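Long-range contacts in endonuclease V (Homo sapiens, PDB 6OZE), which probably cleaves inosine-containing RNA as a metal-dependent endoribonuclease: residues A[169-175]-A[187-193]; A[195-199]-A[222-226]; A[64-68]-A[215-221]. The protein carries 4 engineered substitutions. All blocks are in the same frame, centred on the assembly; numbering follows the deposited sequence.

Interaction 1. Residues A[169-175]-A[187-193]. With NA (sodium ion), chain F.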
loop_
_atom_site.group_PDB
_atom_site.type_symbol
_atom_site.label_atom_id
_atom_site.label_comp_id
_atom_site.label_asym_id
_atom_site.label_seq_id
_atom_site.Cartn_x
_atom_site.Cartn_y
_atom_site.Cartn_z
ATOM N N GLN A 169 5.645 -22.321 0.801
ATOM C CA GLN A 169 5.892 -23.228 -0.314
ATOM C C GLN A 169 5.438 -22.669 -1.653
ATOM O O GLN A 169 6.165 -22.792 -2.647
ATOM C CB GLN A 169 5.207 -24.584 -0.069
ATOM C CG GLN A 169 5.771 -25.358 1.105
ATOM C CD GLN A 169 7.141 -25.929 0.811
ATOM O OE1 GLN A 169 8.154 -25.243 0.941
ATOM N NE2 GLN A 169 7.179 -27.194 0.408
ATOM N N THR A 170 4.240 -22.100 -1.724
ATOM C CA THR A 170 3.650 -21.718 -3.002
ATOM C C THR A 170 2.940 -20.388 -2.854
ATOM O O THR A 170 2.724 -19.890 -1.744
ATOM C CB THR A 170 2.605 -22.736 -3.490
ATOM O OG1 THR A 170 1.497 -22.751 -2.579
ATOM C CG2 THR A 170 3.194 -24.129 -3.602
ATOM N N ARG A 171 2.575 -19.813 -4.001
ATOM C CA ARG A 171 1.701 -18.650 -4.017
ATOM C C ARG A 171 0.521 -18.878 -3.084
ATOM O O ARG A 171 -0.079 -19.961 -3.057
ATOM C CB ARG A 171 1.179 -18.412 -5.439
ATOM C CG ARG A 171 0.153 -17.295 -5.555
ATOM C CD ARG A 171 -0.227 -17.087 -7.004
ATOM N NE ARG A 171 -1.300 -16.112 -7.188
ATOM C CZ ARG A 171 -2.003 -16.006 -8.312
ATOM N NH1 ARG A 171 -1.728 -16.811 -9.333
ATOM N NH2 ARG A 171 -2.972 -15.102 -8.435
ATOM N N GLY A 172 0.190 -17.845 -2.321
ATOM C CA GLY A 172 -0.943 -17.879 -1.442
ATOM C C GLY A 172 -0.625 -18.323 -0.035
ATOM O O GLY A 172 -1.430 -18.076 0.870
ATOM N N ASP A 173 0.532 -18.951 0.178
ATOM C CA ASP A 173 0.922 -19.354 1.524
ATOM C C ASP A 173 1.264 -18.109 2.327
ATOM O O ASP A 173 1.879 -17.170 1.812
ATOM C CB ASP A 173 2.152 -20.264 1.495
ATOM C CG ASP A 173 1.855 -21.649 0.960
ATOM O OD1 ASP A 173 0.682 -21.960 0.662
ATOM O OD2 ASP A 173 2.813 -22.433 0.840
ATOM N N SER A 174 0.878 -18.107 3.599
ATOM C CA SER A 174 1.035 -16.902 4.407
ATOM C C SER A 174 1.188 -17.280 5.872
ATOM O O SER A 174 0.778 -18.366 6.295
ATOM C CB SER A 174 -0.164 -15.957 4.237
ATOM O OG SER A 174 -1.358 -16.587 4.678
ATOM N N PHE A 175 1.810 -16.381 6.643
ATOM C CA PHE A 175 1.893 -16.564 8.086
ATOM C C PHE A 175 1.703 -15.229 8.794
ATOM O O PHE A 175 1.999 -14.178 8.221
ATOM C CB PHE A 175 3.200 -17.251 8.547
ATOM C CG PHE A 175 4.481 -16.489 8.256
ATOM C CD1 PHE A 175 4.928 -15.483 9.110
ATOM C CD2 PHE A 175 5.287 -16.844 7.185
ATOM C CE1 PHE A 175 6.133 -14.845 8.891
ATOM C CE2 PHE A 175 6.493 -16.190 6.948
ATOM C CZ PHE A 175 6.909 -15.185 7.799
ATOM N N MET A 187 0.452 -9.892 7.685
ATOM C CA MET A 187 0.765 -11.242 7.249
ATOM C C MET A 187 1.922 -11.201 6.267
ATOM O O MET A 187 2.003 -10.291 5.440
ATOM C CB MET A 187 -0.442 -11.870 6.541
ATOM C CG MET A 187 -1.720 -11.856 7.355
ATOM S SD MET A 187 -1.755 -13.216 8.517
ATOM C CE MET A 187 -1.319 -14.484 7.358
ATOM N N ALA A 188 2.805 -12.187 6.345
ATOM C CA ALA A 188 3.797 -12.390 5.305
ATOM C C ALA A 188 3.153 -13.313 4.284
ATOM O O ALA A 188 2.577 -14.343 4.655
ATOM C CB ALA A 188 5.065 -13.033 5.876
ATOM N N LEU A 189 3.242 -12.950 3.013
ATOM C CA LEU A 189 2.553 -13.680 1.962
ATOM C C LEU A 189 3.545 -14.053 0.880
ATOM O O LEU A 189 4.252 -13.194 0.353
ATOM C CB LEU A 189 1.473 -12.788 1.334
ATOM C CG LEU A 189 0.893 -13.288 0.006
ATOM C CD1 LEU A 189 0.104 -14.574 0.209
ATOM C CD2 LEU A 189 0.036 -12.190 -0.640
ATOM N N ARG A 190 3.613 -15.343 0.559
ATOM C CA ARG A 190 4.324 -15.747 -0.645
ATOM C C ARG A 190 3.411 -15.465 -1.832
ATOM O O ARG A 190 2.328 -16.039 -1.958
ATOM C CB ARG A 190 4.732 -17.217 -0.588
ATOM C CG ARG A 190 5.472 -17.635 -1.847
ATOM C CD ARG A 190 6.256 -18.915 -1.598
ATOM N NE ARG A 190 7.030 -19.336 -2.759
ATOM C CZ ARG A 190 8.056 -20.183 -2.694
ATOM N NH1 ARG A 190 8.433 -20.678 -1.520
ATOM N NH2 ARG A 190 8.712 -20.529 -3.794
ATOM N N SER A 191 3.823 -14.538 -2.688
ATOM C CA SER A 191 2.963 -14.110 -3.777
ATOM C C SER A 191 3.242 -14.815 -5.096
ATOM O O SER A 191 2.530 -14.573 -6.069
ATOM C CB SER A 191 3.089 -12.602 -3.954
ATOM O OG SER A 191 4.447 -12.271 -4.165
ATOM N N HIS A 192 4.249 -15.686 -5.159
ATOM C CA HIS A 192 4.623 -16.295 -6.427
ATOM C C HIS A 192 5.323 -17.613 -6.144
ATOM O O HIS A 192 6.079 -17.717 -5.181
ATOM C CB HIS A 192 5.539 -15.359 -7.234
ATOM C CG HIS A 192 5.726 -15.768 -8.660
ATOM N ND1 HIS A 192 6.702 -16.657 -9.058
ATOM C CD2 HIS A 192 5.069 -15.402 -9.786
ATOM C CE1 HIS A 192 6.636 -16.821 -10.368
ATOM N NE2 HIS A 192 5.654 -16.070 -10.833
ATOM N N ASP A 193 5.067 -18.614 -6.995
ATOM C CA ASP A 193 5.641 -19.937 -6.774
ATOM C C ASP A 193 7.162 -19.924 -6.845
ATOM O O ASP A 193 7.816 -20.766 -6.216
ATOM C CB ASP A 193 5.105 -20.927 -7.811
ATOM C CG ASP A 193 3.713 -21.440 -7.485
ATOM O OD1 ASP A 193 3.195 -21.154 -6.388
ATOM O OD2 ASP A 193 3.135 -22.147 -8.345
HETATM NA NA NA F . 9.901 -23.088 1.175
HETATM O O HOH W 1 6.556 -23.479 -5.380
HETATM O O HOH W 2 10.142 -22.971 -1.314
HETATM O O HOH W 3 12.072 -24.279 1.147
HETATM O O HOH W 4 10.506 -20.886 1.239
#
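Phe175 and Ala188 meet in the tight part of this contact. Ala188 CB sits over one face of the Phe175 ring, 3.4 Å from its CZ. The ring stands there because CG lies between the backbone N and the carbonyl carbon (chi1 63°). Two backbone hydrogen bonds join this pair, one in each direction. Next to it, Ser174 and Leu189 form a non-hydrogen-bonded pair. In one of its two conformers, Met187 CE lies 3.4 Å from Ser174 OG. These residues belong to the antiparallel beta hairpin of strands 174-178 and 184-189, at one edge of the mixed sheet. Before the hairpin, a type II beta turn runs from Thr170 to Asp173 and packs on Arg190. Gly172 N donates to Arg190 O at 2.8 Å. Arg190 N donates to Asp173 O. In the conformer described, the extended Arg190 side chain lays its guanidinium face under Gln169 O, and NE bonds to His192 O. The solvent side is held by polar groups and water. Asp193 OD1 accepts a nearly straight bond from Arg171 N (2.8 Å, 166°). A water bridges Gln169 O and Asp193 O. Gln169 OE1 binds a sodium ion at 2.8 Å, with Arg166 and Leu168 completing the protein ligands.

Interaction 2. Residues A[195-199]-A[222-226]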
loop_
_atom_site.group_PDB
_atom_site.type_symbol
_atom_site.label_atom_id
_atom_site.label_comp_id
_atom_site.label_asym_id
_atom_site.label_seq_id
_atom_site.Cartn_x
_atom_site.Cartn_y
_atom_site.Cartn_z
ATOM N N SER A 195 9.410 -17.394 -6.116
ATOM C CA SER A 195 10.105 -16.399 -5.308
ATOM C C SER A 195 9.984 -16.788 -3.844
ATOM O O SER A 195 8.889 -17.104 -3.383
ATOM C CB SER A 195 9.476 -15.019 -5.497
ATOM O OG SER A 195 8.221 -14.948 -4.838
ATOM N N THR A 196 11.092 -16.740 -3.117
ATOM C CA THR A 196 11.060 -17.090 -1.703
ATOM C C THR A 196 10.784 -15.902 -0.789
ATOM O O THR A 196 10.342 -16.108 0.347
ATOM C CB THR A 196 12.368 -17.780 -1.295
ATOM O OG1 THR A 196 12.394 -17.961 0.128
ATOM C CG2 THR A 196 13.562 -16.953 -1.721
ATOM N N ARG A 197 11.010 -14.678 -1.259
ATOM C CA ARG A 197 10.889 -13.494 -0.410
ATOM C C ARG A 197 9.430 -13.051 -0.348
ATOM O O ARG A 197 8.838 -12.761 -1.392
ATOM C CB ARG A 197 11.751 -12.373 -0.971
ATOM C CG ARG A 197 11.857 -11.151 -0.074
ATOM C CD ARG A 197 12.775 -10.097 -0.685
ATOM N NE ARG A 197 12.194 -8.756 -0.640
ATOM C CZ ARG A 197 12.669 -7.712 -1.314
ATOM N NH1 ARG A 197 12.076 -6.530 -1.215
ATOM N NH2 ARG A 197 13.734 -7.848 -2.090
ATOM N N PRO A 198 8.818 -13.000 0.827
ATOM C CA PRO A 198 7.387 -12.703 0.907
ATOM C C PRO A 198 7.114 -11.209 0.789
ATOM O O PRO A 198 8.011 -10.360 0.870
ATOM C CB PRO A 198 7.002 -13.199 2.304
ATOM C CG PRO A 198 8.255 -13.057 3.100
ATOM C CD PRO A 198 9.399 -13.315 2.146
ATOM N N LEU A 199 5.841 -10.896 0.576
ATOM C CA LEU A 199 5.353 -9.543 0.766
ATOM C C LEU A 199 4.794 -9.416 2.173
ATOM O O LEU A 199 4.383 -10.396 2.792
ATOM C CB LEU A 199 4.221 -9.253 -0.211
ATOM C CG LEU A 199 4.418 -9.620 -1.671
ATOM C CD1 LEU A 199 3.112 -9.376 -2.418
ATOM C CD2 LEU A 199 5.530 -8.790 -2.271
ATOM N N PHE A 222 3.072 -11.750 -11.122
ATOM C CA PHE A 222 4.468 -11.869 -10.745
ATOM C C PHE A 222 4.554 -11.704 -9.226
ATOM O O PHE A 222 3.535 -11.729 -8.526
ATOM C CB PHE A 222 5.284 -10.838 -11.540
ATOM C CG PHE A 222 5.086 -10.934 -13.027
ATOM C CD1 PHE A 222 5.751 -11.901 -13.768
ATOM C CD2 PHE A 222 4.225 -10.069 -13.687
ATOM C CE1 PHE A 222 5.570 -11.994 -15.141
ATOM C CE2 PHE A 222 4.037 -10.159 -15.057
ATOM C CZ PHE A 222 4.713 -11.124 -15.785
ATOM N N ARG A 223 5.769 -11.525 -8.697
ATOM C CA ARG A 223 5.894 -11.406 -7.246
ATOM C C ARG A 223 5.231 -10.132 -6.732
ATOM O O ARG A 223 4.539 -10.149 -5.710
ATOM C CB ARG A 223 7.361 -11.489 -6.809
ATOM C CG ARG A 223 7.540 -11.434 -5.296
ATOM C CD ARG A 223 8.982 -11.137 -4.882
ATOM N NE ARG A 223 9.047 -10.670 -3.496
ATOM C CZ ARG A 223 9.439 -9.457 -3.124
ATOM N NH1 ARG A 223 9.827 -8.570 -4.032
ATOM N NH2 ARG A 223 9.453 -9.131 -1.838
ATOM N N ILE A 224 5.413 -9.015 -7.423
ATOM C CA ILE A 224 4.767 -7.769 -7.007
ATOM C C ILE A 224 3.350 -7.741 -7.578
ATOM O O ILE A 224 3.189 -7.879 -8.802
ATOM C CB ILE A 224 5.576 -6.582 -7.507
ATOM C CG1 ILE A 224 7.024 -6.702 -7.038
ATOM C CG2 ILE A 224 4.939 -5.265 -7.049
ATOM C CD1 ILE A 224 7.165 -6.768 -5.535
ATOM N N PRO A 225 2.321 -7.540 -6.748
ATOM C CA PRO A 225 0.942 -7.527 -7.255
ATOM C C PRO A 225 0.776 -6.526 -8.385
ATOM O O PRO A 225 1.351 -5.441 -8.362
ATOM C CB PRO A 225 0.111 -7.125 -6.032
ATOM C CG PRO A 225 0.974 -7.463 -4.852
ATOM C CD PRO A 225 2.393 -7.305 -5.297
ATOM N N GLU A 226 -0.007 -6.920 -9.389
ATOM C CA GLU A 226 -0.120 -6.151 -10.630
ATOM C C GLU A 226 -0.441 -4.677 -10.435
ATOM O O GLU A 226 0.221 -3.845 -11.076
ATOM C CB GLU A 226 -1.101 -6.839 -11.588
ATOM C CG GLU A 226 -0.448 -7.872 -12.498
ATOM C CD GLU A 226 0.752 -7.298 -13.250
ATOM O OE1 GLU A 226 1.880 -7.386 -12.723
ATOM O OE2 GLU A 226 0.570 -6.745 -14.362
#
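Arg223 reaches across to the backbone of 195-199 with an extended side chain. Its CG is anti to the backbone N (chi1 -177°), which sends the guanidinium towards two carbonyl groups. Arg223 NE donates to Arg197 O at 3.0 Å. That oxygen lies near the guanidinium plane, but the donor stands above the carbonyl plane. Arg223 NH2 adds a weak bond to Pro198 O at 3.3 Å. The flat group is held between two side chains. Leu199 CD2 lies 3.8 Å above the plane on one face, and Arg197 CD sits over the opposite face. Nearer the backbone, Ser195 OG, in one of its two conformers, lies 3.6 Å from Arg223 CG. The Arg197 and Arg223 side chains cross obliquely, with guanidinium planes 57° apart. Arg197 NE and Arg223 NH2 are 3.0 Å apart, yet both are donors, so this approach is probably unfavourable. Arg197 NH1 finds its acceptor at Lys147 O. With an alanine at Arg223, Arg197 O is likely to lose this donor and Pro198 O its weak one, and a gap would probably open beside Leu199. Leu199 CD1 also reaches Pro225 CD of the proline ring, at 3.6 Å. Segment 195-199 leads into an inner strand of the sheet, 199-205. Segment 222-226 links helix 209-218 to helix 226-242. Leu199 and Pro225 both pack on Thr216 of helix 209-218.

Interaction 3. Residues A[64-68]-A[215-221]. Engineered in segment 215-221: Ser217 (natural residue Cys), Ala218 (natural residue Cys), Ser220 (natural residue Cys). With NA (sodium ion), chain G.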
loop_
_atom_site.group_PDB
_atom_site.type_symbol
_atom_site.label_atom_id
_atom_site.label_comp_id
_atom_site.label_asym_id
_atom_site.label_seq_id
_atom_site.Cartn_x
_atom_site.Cartn_y
_atom_site.Cartn_z
ATOM N N PHE A 64 -10.578 -6.263 -12.783
ATOM C CA PHE A 64 -10.437 -7.460 -11.975
ATOM C C PHE A 64 -11.518 -8.444 -12.386
ATOM O O PHE A 64 -12.685 -8.061 -12.496
ATOM C CB PHE A 64 -10.607 -7.131 -10.482
ATOM C CG PHE A 64 -10.355 -8.315 -9.591
ATOM C CD1 PHE A 64 -11.386 -9.177 -9.253
ATOM C CD2 PHE A 64 -9.081 -8.578 -9.130
ATOM C CE1 PHE A 64 -11.144 -10.288 -8.454
ATOM C CE2 PHE A 64 -8.834 -9.696 -8.323
ATOM C CZ PHE A 64 -9.878 -10.539 -7.988
ATOM N N PRO A 65 -11.178 -9.732 -12.572
ATOM C CA PRO A 65 -9.880 -10.361 -12.297
ATOM C C PRO A 65 -8.869 -10.342 -13.446
ATOM O O PRO A 65 -7.794 -10.946 -13.322
ATOM C CB PRO A 65 -10.284 -11.810 -12.004
ATOM C CG PRO A 65 -11.452 -12.021 -12.884
ATOM C CD PRO A 65 -12.221 -10.734 -12.847
ATOM N N GLU A 66 -9.198 -9.673 -14.552
ATOM C CA GLU A 66 -8.327 -9.722 -15.724
ATOM C C GLU A 66 -6.993 -9.012 -15.504
ATOM O O GLU A 66 -6.011 -9.335 -16.186
ATOM C CB GLU A 66 -9.035 -9.114 -16.934
ATOM C CG GLU A 66 -10.276 -9.877 -17.373
ATOM C CD GLU A 66 -11.549 -9.404 -16.684
ATOM O OE1 GLU A 66 -11.469 -8.545 -15.774
ATOM O OE2 GLU A 66 -12.635 -9.898 -17.063
ATOM N N LEU A 67 -6.949 -8.024 -14.607
ATOM C CA LEU A 67 -5.725 -7.278 -14.292
ATOM C C LEU A 67 -5.170 -6.528 -15.505
ATOM O O LEU A 67 -3.958 -6.504 -15.742
ATOM C CB LEU A 67 -4.665 -8.159 -13.619
ATOM C CG LEU A 67 -5.126 -8.839 -12.327
ATOM C CD1 LEU A 67 -4.028 -9.785 -11.830
ATOM C CD2 LEU A 67 -5.481 -7.796 -11.267
ATOM N N GLU A 68 -6.059 -5.908 -16.286
ATOM C CA GLU A 68 -5.656 -5.052 -17.399
ATOM C C GLU A 68 -5.751 -3.600 -16.973
ATOM O O GLU A 68 -6.691 -3.208 -16.277
ATOM C CB GLU A 68 -6.555 -5.263 -18.616
ATOM C CG GLU A 68 -6.391 -6.642 -19.245
ATOM C CD GLU A 68 -4.976 -6.881 -19.746
ATOM O OE1 GLU A 68 -4.489 -6.075 -20.570
ATOM O OE2 GLU A 68 -4.347 -7.865 -19.305
ATOM N N LEU A 215 -6.862 -10.954 -1.468
ATOM C CA LEU A 215 -6.913 -10.070 -2.627
ATOM C C LEU A 215 -5.523 -9.855 -3.205
ATOM O O LEU A 215 -5.339 -9.857 -4.430
ATOM C CB LEU A 215 -7.496 -8.706 -2.227
ATOM C CG LEU A 215 -7.513 -7.657 -3.339
ATOM C CD1 LEU A 215 -8.359 -8.140 -4.503
ATOM C CD2 LEU A 215 -8.035 -6.325 -2.788
ATOM N N THR A 216 -4.528 -9.647 -2.339
ATOM C CA THR A 216 -3.169 -9.456 -2.838
ATOM C C THR A 216 -2.703 -10.678 -3.622
ATOM O O THR A 216 -2.091 -10.549 -4.691
ATOM C CB THR A 216 -2.237 -9.164 -1.663
ATOM O OG1 THR A 216 -2.710 -7.995 -0.981
ATOM C CG2 THR A 216 -0.828 -8.867 -2.167
ATOM N N SER A 217 -2.975 -11.876 -3.100
ATOM C CA SER A 217 -2.645 -13.085 -3.849
ATOM C C SER A 217 -3.354 -13.110 -5.199
ATOM O O SER A 217 -2.738 -13.434 -6.226
ATOM C CB SER A 217 -2.985 -14.338 -3.034
ATOM O OG SER A 217 -2.365 -15.479 -3.598
ATOM N N ALA A 218 -4.644 -12.762 -5.219
ATOM C CA ALA A 218 -5.417 -12.805 -6.454
ATOM C C ALA A 218 -4.894 -11.814 -7.485
ATOM O O ALA A 218 -5.045 -12.039 -8.696
ATOM C CB ALA A 218 -6.886 -12.527 -6.142
ATOM N N CYS A 219 -4.263 -10.738 -7.025
ATOM C CA CYS A 219 -3.743 -9.706 -7.912
ATOM C C CYS A 219 -2.306 -9.946 -8.339
ATOM O O CYS A 219 -1.759 -9.120 -9.075
ATOM C CB CYS A 219 -3.858 -8.321 -7.254
ATOM S SG CYS A 219 -5.535 -7.753 -7.124
ATOM N N SER A 220 -1.694 -11.063 -7.954
ATOM C CA SER A 220 -0.277 -11.308 -8.200
ATOM C C SER A 220 -0.107 -12.227 -9.407
ATOM O O SER A 220 -0.423 -13.418 -9.345
ATOM C CB SER A 220 0.396 -11.890 -6.959
ATOM O OG SER A 220 0.395 -10.936 -5.909
ATOM N N ARG A 221 0.382 -11.669 -10.505
ATOM C CA ARG A 221 0.809 -12.421 -11.675
ATOM C C ARG A 221 2.301 -12.716 -11.600
ATOM O O ARG A 221 2.750 -13.812 -11.964
ATOM C CB ARG A 221 0.483 -11.591 -12.923
ATOM C CG ARG A 221 0.936 -12.172 -14.244
ATOM C CD ARG A 221 0.453 -11.294 -15.395
ATOM N NE ARG A 221 -0.999 -11.357 -15.546
ATOM C CZ ARG A 221 -1.741 -10.415 -16.120
ATOM N NH1 ARG A 221 -1.174 -9.315 -16.596
ATOM N NH2 ARG A 221 -3.055 -10.568 -16.209
HETATM NA NA NA G . -15.011 -8.862 -11.347
HETATM O O HOH W 5 -6.634 -12.425 -11.144
HETATM O O HOH W 6 -15.509 -9.907 -13.643
HETATM O O HOH W 7 -14.622 -10.548 -9.519
HETATM O O HOH W 8 -17.415 -9.766 -10.248
#
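Leu67 packs on Cys219 from a left-handed backbone conformation (phi 62°, psi 42°), which is uncommon for a leucine. It lies in the turn of the beta hairpin formed by strands 54-63 and 69-78, part of the RNase H-like sheet. The turn rests against the C-terminal end of helix 209-218 and the loop that follows. Leu67 CD1 touches the backbone of Cys219, 3.6 Å from its O. Its other methyl, CD2, meets Cys219 SG at 4.1 Å. Cys219 SG also lies obliquely beside the Phe64 ring, 5.2 Å from its centroid. This is a Cys sulfur-aromatic contact. The Phe64 ring also meets Ala218 with its edge, CZ to CB 4.0 Å. Ala218 is an engineered substitution for a natural cysteine. A cis peptide bond precedes Pro65, and Pro65 CB lies over one face of the Phe64 ring. A water links the two segments by donating to Pro65 O and to Ala218 O, each at 2.9 Å. The direct polar bonds across the contact are weak. The Arg221 side chain bends at its third torsion (chi3 -69°) and brings NH2 to Glu66 O. The hydrogen bond from Arg221 NH2 to Glu66 O is weak, at 3.2 Å, with the oxygen near the guanidinium plane. Glu68 OE2 stays 4.3 Å from Arg221 NH2, beyond a salt bridge, so any attraction between the charges is probably modest. Arg221 NE bonds to a glycerol, probably from the crystallisation liquor. Arg221 NH1 makes a long, weak ion pair with Glu226. At the other end of the turn the backbone carries a sodium ion. Leu37 O, Gln38 OE1 and three waters share it, and Phe64 O binds it at 2.7 Å.

How the interactions relate
Along the chain, interaction 1 (169-175 with 187-193) closes before interaction 2 (195-199 with 222-226) opens. Interaction 3 (64-68 with 215-221) spans all of interaction 1, and its segments cross those of interaction 2. About 8 Å separates the centres of interactions 1 and 2, about 12 Å those of 2 and 3, about 14 Å those of 1 and 3. Leu189 O to Leu199 N joins the first two within the sheet, as does Ser191 OG to Arg223 O beside it. Arg171 NH2 bonds to the O of engineered Ser217, and Glu226 N to Cys219 O. Helix 209-218 and the loop after it thus connect hairpins from both edges of the mixed sheet.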